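Local coordinates for protein crustacyanin-C1 subunit (PDB 1I4U) that binds the carotenoid astaxanthin, which gives the lobster carapace its blue colour, as a lipocalin subunit of the crustacyanin complexes, at residues 43-48 with 130-135; 60-65 with 82-87; 78-83 with 96-101. All blocks are in the same frame, centred on the assembly; numbering follows the deposited sequence.

Interaction 1: residues 43-48 with 130-135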
ATOM      1  N   ASN A  43       3.161   4.026  13.498  1.00 12.24           N
ATOM      2  CA  ASN A  43       2.592   3.343  12.329  1.00 11.90           C
ATOM      3  C   ASN A  43       1.095   3.517  12.413  1.00 13.08           C
ATOM      4  O   ASN A  43       0.467   2.984  13.305  1.00 17.66           O
ATOM      5  CB  ASN A  43       3.082   1.891  12.352  1.00 14.01           C
ATOM      6  CG  ASN A  43       2.616   1.145  11.123  1.00 12.46           C
ATOM      7  OD1 ASN A  43       1.502   1.363  10.633  1.00 15.25           O
ATOM      8  ND2 ASN A  43       3.500   0.312  10.609  1.00 13.38           N
ATOM      9  N   PRO A  44       0.498   4.314  11.527  1.00 11.96           N
ATOM     10  CA  PRO A  44      -0.958   4.583  11.584  1.00 12.49           C
ATOM     11  C   PRO A  44      -1.781   3.471  10.957  1.00 11.53           C
ATOM     12  O   PRO A  44      -2.994   3.549  10.943  1.00 14.24           O
ATOM     13  CB  PRO A  44      -1.035   5.866  10.737  1.00 13.82           C
ATOM     14  CG  PRO A  44      -0.006   5.624   9.674  1.00 14.01           C
ATOM     15  CD  PRO A  44       1.147   5.038  10.429  1.00 11.70           C
ATOM     16  N   TYR A  45      -1.127   2.424  10.454  1.00 12.23           N
ATOM     17  CA  TYR A  45      -1.814   1.326   9.765  1.00 12.68           C
ATOM     18  C   TYR A  45      -1.962   0.109  10.657  1.00 13.53           C
ATOM     19  O   TYR A  45      -2.822  -0.719  10.410  1.00 23.18           O
ATOM     20  CB  TYR A  45      -1.034   0.926   8.518  1.00 13.26           C
ATOM     21  CG  TYR A  45      -0.751   2.068   7.590  1.00 12.22           C
ATOM     22  CD1 TYR A  45      -1.775   2.684   6.872  1.00 16.07           C
ATOM     23  CD2 TYR A  45       0.526   2.556   7.401  1.00 12.75           C
ATOM     24  CE1 TYR A  45      -1.495   3.732   6.014  1.00 17.06           C
ATOM     25  CE2 TYR A  45       0.812   3.590   6.549  1.00 15.16           C
ATOM     26  CZ  TYR A  45      -0.208   4.185   5.848  1.00 16.46           C
ATOM     27  OH  TYR A  45       0.095   5.229   5.008  1.00 19.73           O
ATOM     28  N   GLN A  46      -1.150  -0.096  11.641  1.00 10.83           N
ATOM     29  CA  GLN A  46      -1.157  -1.281  12.514  1.00 11.17           C
ATOM     30  C   GLN A  46      -2.357  -1.184  13.411  1.00 10.83           C
ATOM     31  O   GLN A  46      -2.446  -0.338  14.296  1.00 12.59           O
ATOM     32  CB  GLN A  46       0.151  -1.305  13.279  1.00 13.87           C
ATOM     33  CG  GLN A  46       0.283  -2.210  14.455  1.00 14.49           C
ATOM     34  CD  GLN A  46       0.224  -3.670  14.128  1.00 15.67           C
ATOM     35  OE1 GLN A  46       1.159  -4.461  14.282  1.00 16.91           O
ATOM     36  NE2 GLN A  46      -0.915  -4.075  13.628  1.00 13.76           N
ATOM     37  N   LEU A  47      -3.308  -2.073  13.196  1.00 11.63           N
ATOM     38  CA  LEU A  47      -4.539  -2.101  13.985  1.00 11.09           C
ATOM     39  C   LEU A  47      -4.453  -2.835  15.301  1.00 11.00           C
ATOM     40  O   LEU A  47      -5.309  -2.723  16.144  1.00 13.05           O
ATOM     41  CB  LEU A  47      -5.688  -2.727  13.151  1.00 14.41           C
ATOM     42  CG  LEU A  47      -6.000  -2.059  11.813  1.00 18.26           C
ATOM     43  CD1 LEU A  47      -7.146  -2.797  11.123  1.00 20.60           C
ATOM     44  CD2 LEU A  47      -6.259  -0.572  12.035  1.00 26.15           C
ATOM     45  N   ILE A  48      -3.399  -3.590  15.558  1.00 11.57           N
ATOM     46  CA  ILE A  48      -3.148  -4.304  16.751  1.00 10.27           C
ATOM     47  C   ILE A  48      -2.179  -3.524  17.626  1.00 10.53           C
ATOM     48  O   ILE A  48      -1.039  -3.297  17.280  1.00 11.24           O
ATOM     49  CB  ILE A  48      -2.614  -5.737  16.484  1.00 10.27           C
ATOM     50  CG1 ILE A  48      -3.399  -6.457  15.383  1.00 12.03           C
ATOM     51  CG2 ILE A  48      -2.594  -6.555  17.758  1.00 12.17           C
ATOM     52  CD1 ILE A  48      -2.819  -7.797  14.993  1.00 14.21           C
ATOM     53  N   SER A 130       7.873   8.161   3.854  1.00 11.60           N
ATOM     54  CA  SER A 130       7.458   7.632   5.117  1.00 11.58           C
ATOM     55  C   SER A 130       8.098   6.261   5.260  1.00 11.74           C
ATOM     56  O   SER A 130       8.074   5.444   4.369  1.00 14.64           O
ATOM     57  CB  SER A 130       5.962   7.468   5.290  1.00 13.25           C
ATOM     58  OG  SER A 130       5.330   8.705   5.659  1.00 14.27           O
ATOM     59  N   ASP A 131       8.659   6.041   6.432  1.00 15.30           N
ATOM     60  CA  ASP A 131       9.142   4.681   6.707  1.00 13.61           C
ATOM     61  C   ASP A 131       8.631   4.201   8.061  1.00 12.72           C
ATOM     62  O   ASP A 131       8.149   4.923   8.913  1.00 14.01           O
ATOM     63  CB  ASP A 131      10.629   4.595   6.603  1.00 15.61           C
ATOM     64  CG  ASP A 131      11.437   5.501   7.493  1.00 15.23           C
ATOM     65  OD1 ASP A 131      10.886   5.938   8.506  1.00 16.89           O
ATOM     66  OD2 ASP A 131      12.577   5.744   7.081  1.00 18.78           O
ATOM     67  N   PHE A 132       8.666   2.884   8.120  1.00 12.79           N
ATOM     68  CA  PHE A 132       8.015   2.095   9.154  1.00 12.01           C
ATOM     69  C   PHE A 132       8.994   0.967   9.506  1.00 11.59           C
ATOM     70  O   PHE A 132       9.333   0.177   8.636  1.00 13.18           O
ATOM     71  CB  PHE A 132       6.638   1.533   8.711  1.00 13.05           C
ATOM     72  CG  PHE A 132       5.739   2.693   8.290  1.00 11.75           C
ATOM     73  CD1 PHE A 132       5.162   3.505   9.233  1.00 12.72           C
ATOM     74  CD2 PHE A 132       5.552   3.003   6.973  1.00 12.95           C
ATOM     75  CE1 PHE A 132       4.420   4.622   8.838  1.00 12.91           C
ATOM     76  CE2 PHE A 132       4.805   4.092   6.537  1.00 13.45           C
ATOM     77  CZ  PHE A 132       4.266   4.922   7.505  1.00 13.94           C
ATOM     78  N   SER A 133       9.434   0.932  10.754  1.00 11.11           N
ATOM     79  CA  SER A 133      10.428   0.007  11.212  1.00 11.56           C
ATOM     80  C   SER A 133       9.858  -0.794  12.393  1.00 10.48           C
ATOM     81  O   SER A 133       9.007  -0.328  13.145  1.00 11.62           O
ATOM     82  CB  SER A 133      11.712   0.716  11.611  1.00 13.96           C
ATOM     83  OG  SER A 133      12.266   1.439  10.534  1.00 15.34           O
ATOM     84  N   PHE A 134      10.386  -2.001  12.503  1.00 10.81           N
ATOM     85  CA  PHE A 134       9.923  -2.985  13.484  1.00 10.66           C
ATOM     86  C   PHE A 134      11.092  -3.790  14.003  1.00 11.61           C
ATOM     87  O   PHE A 134      11.967  -4.128  13.247  1.00 11.92           O
ATOM     88  CB  PHE A 134       8.922  -3.959  12.888  1.00 11.43           C
ATOM     89  CG  PHE A 134       7.787  -3.362  12.075  1.00 10.85           C
ATOM     90  CD1 PHE A 134       8.005  -2.961  10.774  1.00 13.18           C
ATOM     91  CD2 PHE A 134       6.525  -3.186  12.626  1.00 12.65           C
ATOM     92  CE1 PHE A 134       6.977  -2.404  10.047  1.00 13.89           C
ATOM     93  CE2 PHE A 134       5.491  -2.647  11.871  1.00 12.72           C
ATOM     94  CZ  PHE A 134       5.733  -2.244  10.588  1.00 14.01           C
ATOM     95  N   ILE A 135      11.025  -4.132  15.288  1.00 11.07           N
ATOM     96  CA  ILE A 135      11.916  -5.094  15.907  1.00 11.35           C
ATOM     97  C   ILE A 135      11.042  -6.267  16.308  1.00 11.57           C
ATOM     98  O   ILE A 135      10.084  -6.067  17.084  1.00 11.90           O
ATOM     99  CB  ILE A 135      12.700  -4.511  17.093  1.00 12.45           C
ATOM    100  CG1 ILE A 135      13.590  -3.344  16.638  1.00 13.65           C
ATOM    101  CG2 ILE A 135      13.560  -5.525  17.824  1.00 15.33           C
ATOM    102  CD1 ILE A 135      14.174  -2.523  17.792  1.00 17.33           C
TER
HETATM  103  O   HOH W   1       6.254   0.793  12.042  1.00 11.75           O
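F132 points from its strand into the loop 43-48, and N43, P44 and Y45 gather round its ring. The amide of N43 crosses this side chain at about a right angle, ND2 lying 3.9 Å from F132 CD1, and then reaches on to the next aromatic along the strand: ND2 is 3.4 Å from F134 CZ. N43 can reach both rings because CG is anti to its backbone N (chi1 -176°), which swings the amide towards the strand.

Asparagine suits this place because both halves of its amide are used. OD1 turns back to accept the backbone N-H of Y45 at 2.8 Å, in the carbonyl plane, and a weak bond from the N of Q46; this is an Asx turn, and it fixes the rotation of the side chain. ND2 donates to a water, 3.1 Å away, that passes the link on to the backbone O of S133; it also bonds a pentanediol molecule, probably from the crystallisation liquor.

Next along the loop, P44 CD packs 3.7 Å from F132 CE1. Y45 brings the CE2 edge of its ring to F132 in an offset edge-to-face pair, centroids 5.6 Å apart and planes at 75°. P44 CG in turn lies over one face of the tyrosine ring, while Y45 and P44 also pack on Y45 and Y124 of the second subunit. A long loop after the first barrel strand, folded against the strand that closes the ring, is typical of the lipocalin barrel, where this loop borders the mouth of the ligand cavity.

Interaction 2: residues 60-65 with 82-87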
ATOM      1  N   GLY A  60       6.048 -22.825   0.719  1.00 27.67           N
ATOM      2  CA  GLY A  60       7.009 -23.020  -0.339  1.00 29.51           C
ATOM      3  C   GLY A  60       7.084 -21.879  -1.327  1.00 28.53           C
ATOM      4  O   GLY A  60       8.056 -21.765  -2.070  1.00 36.76           O
ATOM      5  N   LYS A  61       6.070 -21.024  -1.379  1.00 28.18           N
ATOM      6  CA  LYS A  61       6.049 -19.858  -2.259  1.00 29.44           C
ATOM      7  C   LYS A  61       5.689 -18.551  -1.576  1.00 25.80           C
ATOM      8  O   LYS A  61       6.014 -17.484  -2.091  1.00 28.07           O
ATOM      9  CB  LYS A  61       5.015 -20.025  -3.372  1.00 37.24           C
ATOM     10  CG  LYS A  61       5.233 -21.202  -4.292  1.00 45.17           C
ATOM     11  CD  LYS A  61       6.696 -21.509  -4.584  1.00 54.03           C
ATOM     12  CE  LYS A  61       6.849 -22.124  -5.967  1.00 56.30           C
ATOM     13  NZ  LYS A  61       8.279 -22.088  -6.427  1.00 68.16           N
ATOM     14  N   GLN A  62       5.035 -18.605  -0.408  1.00 21.40           N
ATOM     15  CA  GLN A  62       4.790 -17.392   0.342  1.00 19.74           C
ATOM     16  C   GLN A  62       4.537 -17.812   1.786  1.00 16.23           C
ATOM     17  O   GLN A  62       4.425 -18.995   2.086  1.00 18.05           O
ATOM     18  CB  GLN A  62       3.539 -16.688  -0.189  1.00 22.89           C
ATOM     19  CG  GLN A  62       2.289 -17.412   0.262  1.00 28.80           C
ATOM     20  CD  GLN A  62       1.025 -16.771  -0.247  1.00 33.13           C
ATOM     21  OE1 GLN A  62      -0.044 -17.238   0.117  1.00 43.00           O
ATOM     22  NE2 GLN A  62       1.127 -15.709  -1.025  1.00 47.98           N
ATOM     23  N   PHE A  63       4.406 -16.814   2.615  1.00 16.93           N
ATOM     24  CA  PHE A  63       3.976 -16.969   3.995  1.00 15.18           C
ATOM     25  C   PHE A  63       2.548 -16.544   4.137  1.00 14.68           C
ATOM     26  O   PHE A  63       2.149 -15.476   3.675  1.00 16.42           O
ATOM     27  CB  PHE A  63       4.832 -16.146   4.947  1.00 15.27           C
ATOM     28  CG  PHE A  63       6.310 -16.416   4.964  1.00 15.25           C
ATOM     29  CD1 PHE A  63       7.131 -15.720   4.114  1.00 18.47           C
ATOM     30  CD2 PHE A  63       6.873 -17.335   5.834  1.00 15.03           C
ATOM     31  CE1 PHE A  63       8.507 -15.936   4.120  1.00 18.02           C
ATOM     32  CE2 PHE A  63       8.242 -17.549   5.864  1.00 15.68           C
ATOM     33  CZ  PHE A  63       9.074 -16.824   5.032  1.00 16.56           C
ATOM     34  N   VAL A  64       1.785 -17.379   4.827  1.00 12.88           N
ATOM     35  CA  VAL A  64       0.490 -17.070   5.340  1.00 13.70           C
ATOM     36  C   VAL A  64       0.635 -16.637   6.792  1.00 12.29           C
ATOM     37  O   VAL A  64       1.374 -17.248   7.570  1.00 15.56           O
ATOM     38  CB  VAL A  64      -0.426 -18.312   5.262  1.00 18.06           C
ATOM     39  CG1 VAL A  64      -1.754 -18.083   5.926  1.00 24.21           C
ATOM     40  CG2 VAL A  64      -0.529 -18.674   3.764  1.00 24.30           C
ATOM     41  N   ILE A  65      -0.002 -15.549   7.164  1.00 12.89           N
ATOM     42  CA  ILE A  65       0.235 -14.898   8.441  1.00 12.08           C
ATOM     43  C   ILE A  65      -1.070 -14.822   9.195  1.00 11.83           C
ATOM     44  O   ILE A  65      -2.065 -14.401   8.620  1.00 12.94           O
ATOM     45  CB  ILE A  65       0.799 -13.464   8.337  1.00 13.64           C
ATOM     46  CG1 ILE A  65       1.985 -13.383   7.414  1.00 15.24           C
ATOM     47  CG2 ILE A  65       1.141 -12.939   9.723  1.00 17.00           C
ATOM     48  CD1 ILE A  65       2.418 -11.994   7.052  1.00 16.96           C
ATOM     49  N   LYS A  82      -0.353 -11.991   4.283  1.00 11.71           N
ATOM     50  CA  LYS A  82       0.515 -12.763   3.421  1.00 11.75           C
ATOM     51  C   LYS A  82       1.823 -12.020   3.220  1.00 11.35           C
ATOM     52  O   LYS A  82       1.834 -10.794   3.239  1.00 12.59           O
ATOM     53  CB  LYS A  82      -0.088 -12.991   2.027  1.00 13.30           C
ATOM     54  CG  LYS A  82      -1.303 -13.874   1.981  1.00 15.62           C
ATOM     55  CD  LYS A  82      -1.911 -13.854   0.589  1.00 19.47           C
ATOM     56  CE  LYS A  82      -3.089 -14.791   0.550  1.00 24.94           C
ATOM     57  NZ  LYS A  82      -2.659 -16.125   0.118  1.00 42.01           N
ATOM     58  N   LEU A  83       2.893 -12.789   3.018  1.00 12.12           N
ATOM     59  CA  LEU A  83       4.170 -12.199   2.634  1.00 11.87           C
ATOM     60  C   LEU A  83       4.614 -12.950   1.384  1.00 13.56           C
ATOM     61  O   LEU A  83       4.752 -14.156   1.429  1.00 18.15           O
ATOM     62  CB  LEU A  83       5.081 -12.284   3.826  1.00 17.04           C
ATOM     63  CG  LEU A  83       6.407 -11.603   3.883  1.00 21.88           C
ATOM     64  CD1 LEU A  83       6.250 -10.105   3.934  1.00 19.31           C
ATOM     65  CD2 LEU A  83       7.175 -12.046   5.111  1.00 20.20           C
ATOM     66  N   TYR A  84       4.780 -12.257   0.273  1.00 14.35           N
ATOM     67  CA  TYR A  84       5.075 -12.935  -0.993  1.00 15.12           C
ATOM     68  C   TYR A  84       6.079 -12.111  -1.766  1.00 14.50           C
ATOM     69  O   TYR A  84       6.204 -10.891  -1.533  1.00 14.28           O
ATOM     70  CB  TYR A  84       3.820 -13.158  -1.805  1.00 15.38           C
ATOM     71  CG  TYR A  84       2.845 -12.031  -1.939  1.00 13.27           C
ATOM     72  CD1 TYR A  84       3.059 -10.992  -2.844  1.00 13.86           C
ATOM     73  CD2 TYR A  84       1.694 -11.963  -1.152  1.00 12.87           C
ATOM     74  CE1 TYR A  84       2.161  -9.968  -2.951  1.00 13.38           C
ATOM     75  CE2 TYR A  84       0.809 -10.924  -1.279  1.00 13.41           C
ATOM     76  CZ  TYR A  84       1.018  -9.912  -2.173  1.00 12.01           C
ATOM     77  OH  TYR A  84       0.165  -8.845  -2.340  1.00 12.72           O
ATOM     78  N   PRO A  85       6.805 -12.651  -2.719  1.00 15.79           N
ATOM     79  CA  PRO A  85       7.771 -11.813  -3.452  1.00 16.76           C
ATOM     80  C   PRO A  85       7.082 -10.658  -4.189  1.00 14.00           C
ATOM     81  O   PRO A  85       5.971 -10.750  -4.710  1.00 15.79           O
ATOM     82  CB  PRO A  85       8.395 -12.816  -4.444  1.00 20.62           C
ATOM     83  CG  PRO A  85       8.241 -14.123  -3.733  1.00 20.59           C
ATOM     84  CD  PRO A  85       6.813 -14.057  -3.184  1.00 19.61           C
ATOM     85  N   ASN A  86       7.780  -9.538  -4.226  1.00 14.18           N
ATOM     86  CA  ASN A  86       7.263  -8.369  -4.933  1.00 14.85           C
ATOM     87  C   ASN A  86       6.865  -8.741  -6.360  1.00 14.49           C
ATOM     88  O   ASN A  86       7.610  -9.448  -7.050  1.00 17.54           O
ATOM     89  CB  ASN A  86       8.295  -7.259  -4.966  1.00 15.24           C
ATOM     90  CG  ASN A  86       7.856  -6.178  -5.924  1.00 15.42           C
ATOM     91  OD1 ASN A  86       8.142  -6.255  -7.131  1.00 17.86           O
ATOM     92  ND2 ASN A  86       7.160  -5.178  -5.443  1.00 15.29           N
ATOM     93  N   PRO A  87       5.650  -8.424  -6.800  1.00 15.65           N
ATOM     94  CA  PRO A  87       5.192  -8.913  -8.111  1.00 16.08           C
ATOM     95  C   PRO A  87       5.935  -8.428  -9.352  1.00 16.40           C
ATOM     96  O   PRO A  87       5.758  -9.001 -10.454  1.00 20.23           O
ATOM     97  CB  PRO A  87       3.723  -8.479  -8.173  1.00 17.59           C
ATOM     98  CG  PRO A  87       3.302  -8.381  -6.741  1.00 17.85           C
ATOM     99  CD  PRO A  87       4.517  -7.782  -6.069  1.00 15.27           C
TER
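K82 reaches across to Q62, its NZ donating to Q62 OE1 at 2.8 Å, in the carbonyl plane and on a lone pair. The lysine chain runs extended until its last torsion, where a bend (chi4 -92°) turns the ammonium towards the amide. Q62 goes out to meet it with CG between the backbone N and the carbonyl carbon (chi1 75°) and the rest of the chain straight. The other end of the amide, NE2, lies 3.8 Å from Y84 CB, and amide and tyrosine ring run side by side, their planes 30° apart.

Between the strands, F63 and L83 exchange both backbone bonds, F63 N to L83 O and L83 N to F63 O, both 2.9 Å, as an antiparallel hydrogen-bonded pair. This is the ladder between two consecutive strands of the up-and-down lipocalin barrel, and it sorts the side chains. F63, L83 and I65 pack on one face, with F63 CD1 3.8 Å from L83 CD2 and I65 CD1 4.2 Å from L83 CB; V64 and the long, polar-ended K82 take the other. At P85, whose ring nitrogen has no N-H to give, CD merely rests 3.7 Å from K61 O.

Further out, D59 OD1 accepts the backbone N-H groups of K61 and Q62, which probably helps to set the turn leading into strand 63-68. The Y84 hydroxyl is hydrogen-bonded to D96 OD2, while K82 and Y84 pack against F88 and P87 of the second subunit.

Interaction 3: residues 78-83 with 96-101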
ATOM      1  N   LYS A  78      -7.760 -10.610  15.258  1.00 12.51           N
ATOM      2  CA  LYS A  78      -6.963 -11.405  14.350  1.00 12.11           C
ATOM      3  C   LYS A  78      -7.015 -10.766  12.966  1.00 12.81           C
ATOM      4  O   LYS A  78      -8.127 -10.447  12.525  1.00 15.08           O
ATOM      5  CB  LYS A  78      -7.420 -12.855  14.218  1.00 15.13           C
ATOM      6  CG  LYS A  78      -6.680 -13.746  13.236  1.00 17.73           C
ATOM      7  CD  LYS A  78      -7.157 -15.176  13.289  1.00 27.89           C
ATOM      8  CE  LYS A  78      -7.979 -15.473  12.069  1.00 37.25           C
ATOM      9  NZ  LYS A  78      -8.621 -16.821  12.149  1.00 47.32           N
ATOM     10  N   ARG A  79      -5.848 -10.643  12.371  1.00 12.10           N
ATOM     11  CA  ARG A  79      -5.700 -10.159  11.019  1.00 13.73           C
ATOM     12  C   ARG A  79      -4.999 -11.204  10.183  1.00 13.30           C
ATOM     13  O   ARG A  79      -3.987 -11.726  10.576  1.00 15.80           O
ATOM     14  CB  ARG A  79      -4.863  -8.889  10.985  1.00 14.84           C
ATOM     15  CG  ARG A  79      -5.563  -7.806  11.775  1.00 16.47           C
ATOM     16  CD  ARG A  79      -4.766  -6.540  11.649  1.00 20.83           C
ATOM     17  NE  ARG A  79      -5.044  -6.018  10.276  1.00 20.78           N
ATOM     18  CZ  ARG A  79      -4.203  -5.067   9.806  1.00 23.19           C
ATOM     19  NH1 ARG A  79      -3.166  -4.577  10.498  1.00 23.64           N
ATOM     20  NH2 ARG A  79      -4.416  -4.582   8.602  1.00 27.38           N
ATOM     21  N   ASN A  80      -5.555 -11.494   8.999  1.00 14.37           N
ATOM     22  CA  ASN A  80      -4.961 -12.411   8.015  1.00 12.17           C
ATOM     23  C   ASN A  80      -4.060 -11.661   7.039  1.00 12.33           C
ATOM     24  O   ASN A  80      -4.502 -10.670   6.450  1.00 13.89           O
ATOM     25  CB  ASN A  80      -6.042 -13.123   7.224  1.00 14.61           C
ATOM     26  CG  ASN A  80      -6.913 -14.014   8.091  1.00 15.98           C
ATOM     27  OD1 ASN A  80      -6.387 -14.901   8.763  1.00 17.51           O
ATOM     28  ND2 ASN A  80      -8.213 -13.807   8.095  1.00 20.72           N
ATOM     29  N   GLY A  81      -2.830 -12.133   6.958  1.00 12.08           N
ATOM     30  CA  GLY A  81      -1.832 -11.517   6.114  1.00 11.40           C
ATOM     31  C   GLY A  81      -1.139 -12.512   5.241  1.00 11.15           C
ATOM     32  O   GLY A  81      -1.288 -13.739   5.366  1.00 11.89           O
ATOM     33  N   LYS A  82      -0.353 -11.991   4.283  1.00 11.71           N
ATOM     34  CA  LYS A  82       0.515 -12.763   3.421  1.00 11.75           C
ATOM     35  C   LYS A  82       1.823 -12.020   3.220  1.00 11.35           C
ATOM     36  O   LYS A  82       1.834 -10.794   3.239  1.00 12.59           O
ATOM     37  CB  LYS A  82      -0.088 -12.991   2.027  1.00 13.30           C
ATOM     38  CG  LYS A  82      -1.303 -13.874   1.981  1.00 15.62           C
ATOM     39  CD  LYS A  82      -1.911 -13.854   0.589  1.00 19.47           C
ATOM     40  CE  LYS A  82      -3.089 -14.791   0.550  1.00 24.94           C
ATOM     41  NZ  LYS A  82      -2.659 -16.125   0.118  1.00 42.01           N
ATOM     42  N   LEU A  83       2.893 -12.789   3.018  1.00 12.12           N
ATOM     43  CA  LEU A  83       4.170 -12.199   2.634  1.00 11.87           C
ATOM     44  C   LEU A  83       4.614 -12.950   1.384  1.00 13.56           C
ATOM     45  O   LEU A  83       4.752 -14.156   1.429  1.00 18.15           O
ATOM     46  CB  LEU A  83       5.081 -12.284   3.826  1.00 17.04           C
ATOM     47  CG  LEU A  83       6.407 -11.603   3.883  1.00 21.88           C
ATOM     48  CD1 LEU A  83       6.250 -10.105   3.934  1.00 19.31           C
ATOM     49  CD2 LEU A  83       7.175 -12.046   5.111  1.00 20.20           C
ATOM     50  N   ASP A  96       1.067  -8.009   2.847  1.00 10.95           N
ATOM     51  CA  ASP A  96      -0.314  -7.727   2.454  1.00 10.46           C
ATOM     52  C   ASP A  96      -1.251  -8.217   3.546  1.00 10.65           C
ATOM     53  O   ASP A  96      -0.989  -9.263   4.125  1.00 11.62           O
ATOM     54  CB  ASP A  96      -0.592  -8.410   1.111  1.00 10.97           C
ATOM     55  CG  ASP A  96      -1.734  -7.852   0.295  1.00 11.61           C
ATOM     56  OD1 ASP A  96      -2.524  -7.036   0.815  1.00 10.93           O
ATOM     57  OD2 ASP A  96      -1.828  -8.298  -0.892  1.00 12.05           O
ATOM     58  N   TYR A  97      -2.319  -7.493   3.842  1.00 11.51           N
ATOM     59  CA  TYR A  97      -3.290  -7.882   4.823  1.00 12.40           C
ATOM     60  C   TYR A  97      -4.681  -7.725   4.269  1.00 11.49           C
ATOM     61  O   TYR A  97      -4.973  -6.837   3.450  1.00 12.55           O
ATOM     62  CB  TYR A  97      -3.184  -7.054   6.133  1.00 13.94           C
ATOM     63  CG  TYR A  97      -2.109  -7.650   7.028  1.00 12.36           C
ATOM     64  CD1 TYR A  97      -0.764  -7.386   6.881  1.00 13.49           C
ATOM     65  CD2 TYR A  97      -2.441  -8.516   8.050  1.00 12.07           C
ATOM     66  CE1 TYR A  97       0.208  -7.954   7.722  1.00 14.11           C
ATOM     67  CE2 TYR A  97      -1.503  -9.076   8.889  1.00 11.38           C
ATOM     68  CZ  TYR A  97      -0.186  -8.795   8.742  1.00 11.09           C
ATOM     69  OH  TYR A  97       0.766  -9.366   9.554  1.00 13.50           O
ATOM     70  N   GLU A  98      -5.617  -8.564   4.705  1.00 14.02           N
ATOM     71  CA  GLU A  98      -7.001  -8.372   4.319  1.00 14.42           C
ATOM     72  C   GLU A  98      -7.493  -6.960   4.652  1.00 12.47           C
ATOM     73  O   GLU A  98      -7.176  -6.424   5.684  1.00 16.73           O
ATOM     74  CB  GLU A  98      -7.947  -9.313   5.034  1.00 17.69           C
ATOM     75  CG  GLU A  98      -8.196 -10.659   4.427  1.00 26.94           C
ATOM     76  CD  GLU A  98      -8.997 -11.628   5.273  1.00 22.95           C
ATOM     77  OE1 GLU A  98      -9.140 -11.446   6.502  1.00 22.26           O
ATOM     78  OE2 GLU A  98      -9.485 -12.583   4.651  1.00 40.81           O
ATOM     79  N   ASN A  99      -8.229  -6.390   3.715  1.00 15.94           N
ATOM     80  CA  ASN A  99      -8.826  -5.089   3.817  1.00 18.96           C
ATOM     81  C   ASN A  99      -7.800  -4.013   4.103  1.00 15.58           C
ATOM     82  O   ASN A  99      -8.063  -3.149   4.949  1.00 19.46           O
ATOM     83  CB  ASN A  99      -9.862  -5.148   4.943  1.00 23.33           C
ATOM     84  CG  ASN A  99     -11.073  -5.939   4.453  1.00 27.50           C
ATOM     85  OD1 ASN A  99     -11.404  -6.929   5.078  1.00 33.38           O
ATOM     86  ND2 ASN A  99     -11.655  -5.475   3.363  1.00 38.50           N
ATOM     87  N   SER A 100      -6.652  -4.059   3.424  1.00 15.48           N
ATOM     88  CA  SER A 100      -5.520  -3.186   3.631  1.00 13.87           C
ATOM     89  C   SER A 100      -4.750  -2.927   2.356  1.00 17.63           C
ATOM     90  O   SER A 100      -4.963  -3.544   1.316  1.00 16.67           O
ATOM     91  CB  SER A 100      -4.570  -3.751   4.703  1.00 18.02           C
ATOM     92  OG  SER A 100      -3.651  -2.687   5.090  1.00 27.67           O
ATOM     93  N   PHE A 101      -3.826  -1.975   2.364  1.00 14.94           N
ATOM     94  CA  PHE A 101      -2.787  -1.816   1.336  1.00 12.96           C
ATOM     95  C   PHE A 101      -1.745  -2.943   1.515  1.00 12.66           C
ATOM     96  O   PHE A 101      -1.673  -3.665   2.530  1.00 14.33           O
ATOM     97  CB  PHE A 101      -2.078  -0.482   1.462  1.00 17.99           C
ATOM     98  CG  PHE A 101      -2.786   0.764   0.912  1.00 18.64           C
ATOM     99  CD1 PHE A 101      -4.158   0.847   0.664  1.00 20.10           C
ATOM    100  CD2 PHE A 101      -2.072   1.924   0.615  1.00 23.13           C
ATOM    101  CE1 PHE A 101      -4.750   2.015   0.173  1.00 18.22           C
ATOM    102  CE2 PHE A 101      -2.638   3.092   0.133  1.00 21.32           C
ATOM    103  CZ  PHE A 101      -4.010   3.161  -0.127  1.00 25.28           C
TER
HETATM  104  O   HOH W   2      -7.074  -4.270   7.675  1.00 35.27           O
HETATM  105  O   HOH W   3      -6.405  -7.525   8.267  1.00 36.21           O
HETATM  106  O   HOH W   4      -8.002 -10.060   8.477  1.00 19.69           O
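Y97 lies across R79, N80 and G81, and its side chain can be followed atom by atom. CB meets the arginine tip, R79 NH2 being 3.7 Å away. CG is anti to the carbonyl carbon (chi1 -83°), which brings the ring back over the partner strand. CD2 comes 3.4 Å from N80 O and lies 3.8 Å from R79 CB. CE2 passes to G81, whose CA stands over the ring face in a CH-pi contact, 3.8 Å from the centroid. Beyond CZ, the hydroxyl bonds S67. Any CB on G81 would collide with CE2, so only glycine lets the aromatic lie this close.

The R79 chain bends at chi3 (76°) and places one face of its guanidinium over Y97. NE and NH2 each give a proton to a separate water, and both waters donate to E98 O, so the charged group grips the turn through solvent.

N80 and E98 run side by side. N80 ND2 donates to E98 OE1 at 3.0 Å, arriving from above the carboxylate plane, and a water on N80 N also donates to this oxygen. With an alanine in place of E98, the N80 amide would probably lose its acceptor and be freer to turn, and the bridging water would lose one mooring. Backbone bonds complete the pairing: E98 N to N80 O at 3.0 Å, then K82 and D96 paired both ways.

A type II turn, Y97 to S100, ends strand 93-97 and sends the chain towards strand 102-110. The hairpin partner, strand 76-85, has strand 63-68 along its other edge, with I65 against Y97, and E90 of the second subunit reaches the turn at N99.

In the fold
Following the chain from the N terminus, interaction 1 begins first, at 43-48, and closes last, at 130-135; its long loop encloses the other two. Interaction 2 opens at 60-65 and closes at 82-87, joining strands 63-68 and 76-85. Before it closes, interaction 3 has begun at 78-83, and it ends at 96-101, adding strand 93-97. The two therefore overlap only on the central strand, where they share K82 and L83, and I65 N to G81 O continues the ladder between them. R79 packs on Q46 and L47, carrying interaction 3 to the loop of interaction 1. They join the loop to the barrel wall, and all three touch the second subunit.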